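PDB 3TCS: racemase, putative from Roseobacter denitrificans, which is a putative racemase of the enolase superfamily that binds magnesium and probably acts as a hydro-lyase. Local coordinates for residues P306-A309 against V314-F317. Residues are numbered along the deposited sequence; the frame is centred on the assembly and turned at random.
Sequences PHCA and VTLF. With DAL (D-alanine), chain L.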
ATOM      1  N   PRO B 306      20.557   5.272   0.321  1.00  7.30           N
ATOM      2  CA  PRO B 306      19.574   4.190   0.282  1.00  7.75           C
ATOM      3  C   PRO B 306      19.615   3.170   1.407  1.00  7.81           C
ATOM      4  O   PRO B 306      20.639   2.959   2.060  1.00  8.67           O
ATOM      5  CB  PRO B 306      19.827   3.534  -1.078  1.00  8.10           C
ATOM      6  CG  PRO B 306      20.450   4.640  -1.898  1.00  9.92           C
ATOM      7  CD  PRO B 306      21.381   5.274  -0.899  1.00  7.33           C
ATOM      8  N   HIS B 307      18.470   2.535   1.609  1.00  8.08           N
ATOM      9  CA  HIS B 307      18.321   1.486   2.599  1.00  8.11           C
ATOM     10  C   HIS B 307      18.462   0.143   1.877  1.00  8.28           C
ATOM     11  O   HIS B 307      17.861  -0.068   0.833  1.00  8.68           O
ATOM     12  CB  HIS B 307      16.936   1.585   3.252  1.00  9.89           C
ATOM     13  CG  HIS B 307      16.504   0.345   3.974  1.00  8.35           C
ATOM     14  ND1 HIS B 307      15.984  -0.754   3.324  1.00 11.04           N
ATOM     15  CD2 HIS B 307      16.495   0.041   5.293  1.00 10.00           C
ATOM     16  CE1 HIS B 307      15.670  -1.680   4.214  1.00 11.98           C
ATOM     17  NE2 HIS B 307      15.970  -1.223   5.416  1.00  9.42           N
ATOM     18  N   CYS B 308      19.296  -0.735   2.424  1.00  8.48           N
ATOM     19  CA  CYS B 308      19.492  -2.093   1.911  1.00  8.75           C
ATOM     20  C   CYS B 308      19.980  -2.826   3.152  1.00  9.10           C
ATOM     21  O   CYS B 308      21.100  -2.616   3.611  1.00 10.78           O
ATOM     22  CB  CYS B 308      20.498  -2.150   0.737  1.00  7.52           C
ATOM     23  SG  CYS B 308      22.011  -1.150   0.787  1.00 10.55           S
ATOM     24  N   ALA B 309      19.115  -3.678   3.698  1.00  9.45           N
ATOM     25  CA  ALA B 309      19.405  -4.358   4.956  1.00 10.12           C
ATOM     26  C   ALA B 309      19.752  -5.843   4.981  1.00  8.71           C
ATOM     27  O   ALA B 309      19.768  -6.448   6.052  1.00  8.25           O
ATOM     28  CB  ALA B 309      18.250  -4.101   5.923  1.00  8.71           C
ATOM     29  N   VAL B 314      19.391  -6.734  -2.978  1.00  7.28           N
ATOM     30  CA  VAL B 314      19.107  -5.330  -2.688  1.00  6.38           C
ATOM     31  C   VAL B 314      20.372  -4.498  -2.444  1.00  8.29           C
ATOM     32  O   VAL B 314      20.464  -3.349  -2.888  1.00  8.16           O
ATOM     33  CB  VAL B 314      18.127  -5.196  -1.490  1.00  7.06           C
ATOM     34  CG1 VAL B 314      18.774  -5.690  -0.196  1.00  5.75           C
ATOM     35  CG2 VAL B 314      17.649  -3.760  -1.368  1.00  6.68           C
ATOM     36  N   THR B 315      21.356  -5.078  -1.762  1.00  7.14           N
ATOM     37  CA  THR B 315      22.585  -4.349  -1.479  1.00  6.64           C
ATOM     38  C   THR B 315      23.391  -4.087  -2.753  1.00  6.78           C
ATOM     39  O   THR B 315      23.936  -2.993  -2.932  1.00  5.65           O
ATOM     40  CB  THR B 315      23.441  -5.101  -0.438  1.00  6.80           C
ATOM     41  OG1 THR B 315      22.700  -5.221   0.783  1.00  6.58           O
ATOM     42  CG2 THR B 315      24.730  -4.341  -0.148  1.00  7.48           C
ATOM     43  N   LEU B 316      23.446  -5.076  -3.643  1.00  5.60           N
ATOM     44  CA  LEU B 316      24.173  -4.933  -4.905  1.00  6.05           C
ATOM     45  C   LEU B 316      23.511  -3.886  -5.798  1.00  5.96           C
ATOM     46  O   LEU B 316      24.193  -3.070  -6.425  1.00  5.81           O
ATOM     47  CB  LEU B 316      24.230  -6.272  -5.649  1.00  5.77           C
ATOM     48  CG  LEU B 316      24.982  -6.296  -6.987  1.00  7.61           C
ATOM     49  CD1 LEU B 316      26.414  -5.795  -6.796  1.00  8.18           C
ATOM     50  CD2 LEU B 316      24.988  -7.719  -7.547  1.00  8.58           C
ATOM     51  N   PHE B 317      22.180  -3.906  -5.860  1.00  6.36           N
ATOM     52  CA  PHE B 317      21.471  -2.928  -6.677  1.00  6.64           C
ATOM     53  C   PHE B 317      21.824  -1.527  -6.194  1.00  6.39           C
ATOM     54  O   PHE B 317      22.001  -0.606  -6.994  1.00  6.81           O
ATOM     55  CB  PHE B 317      19.955  -3.103  -6.569  1.00  5.44           C
ATOM     56  CG  PHE B 317      19.452  -4.441  -7.038  1.00  7.80           C
ATOM     57  CD1 PHE B 317      20.159  -5.183  -7.982  1.00  5.36           C
ATOM     58  CD2 PHE B 317      18.234  -4.927  -6.577  1.00  6.85           C
ATOM     59  CE1 PHE B 317      19.650  -6.399  -8.466  1.00  9.04           C
ATOM     60  CE2 PHE B 317      17.712  -6.142  -7.057  1.00  9.09           C
ATOM     61  CZ  PHE B 317      18.422  -6.875  -8.000  1.00  8.16           C
TER
HETATM   62  N   DAL L 370      18.013   1.059   7.850  1.00 11.02           N
HETATM   63  CA  DAL L 370      17.774  -0.071   8.765  1.00 13.70           C
HETATM   64  CB  DAL L 370      18.351  -1.357   8.188  1.00  9.29           C
HETATM   65  C   DAL L 370      16.309  -0.246   8.975  1.00 13.37           C
HETATM   66  O   DAL L 370      15.662   0.637   9.439  1.00 20.29           O
HETATM   67  O   HOH W   1      22.928  -4.626   3.611  1.00  9.10           O
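One wall of the D-alanine pocket is backed here by the first turn of helix 314-322, with Cys-308 resting on Val-314 and Thr-315 while its neighbours His-307 and Ala-309 face the ligand. CB of Cys-308 lies 3.9 Å from CG2 of Val-314 and 3.8 Å from CA of Thr-315, so it sits against the first two residues of the helix. With SG turned between the backbone N and the carbonyl carbon (chi1 41°), the sulfur also comes alongside Thr-315, 4.0 Å from its CA. No direct hydrogen bond joins the two segments; a water donates to Cys-308 O at 2.7 Å and to Thr-315 OG1 at 2.9 Å, and the same hydroxyl is hydrogen-bonded to Asn-310 O in the intervening loop.

This is the barrel domain of the mandelate racemase and muconate lactonizing enzyme family, in which the active site lies at the C-terminal ends of the barrel strands. His-307 extends there with CG anti to its own N (chi1 163°), bringing CD2 to 3.1 Å from the ligand N, near the ring plane at its edge. ND1 is hydrogen-bonded to Asp-280, which fixes the rotation of the imidazole, and N of Ala-309 lies 4.0 Å above one ring face, toward the rim. Replacing His-307 by an alanine is likely to leave Asp-280 without this partner and to open a gap beside the D-alanine. CB of Ala-309 meets the ligand methyl CB at 3.6 Å, and Glu-257, a magnesium ligand, packs against the histidine.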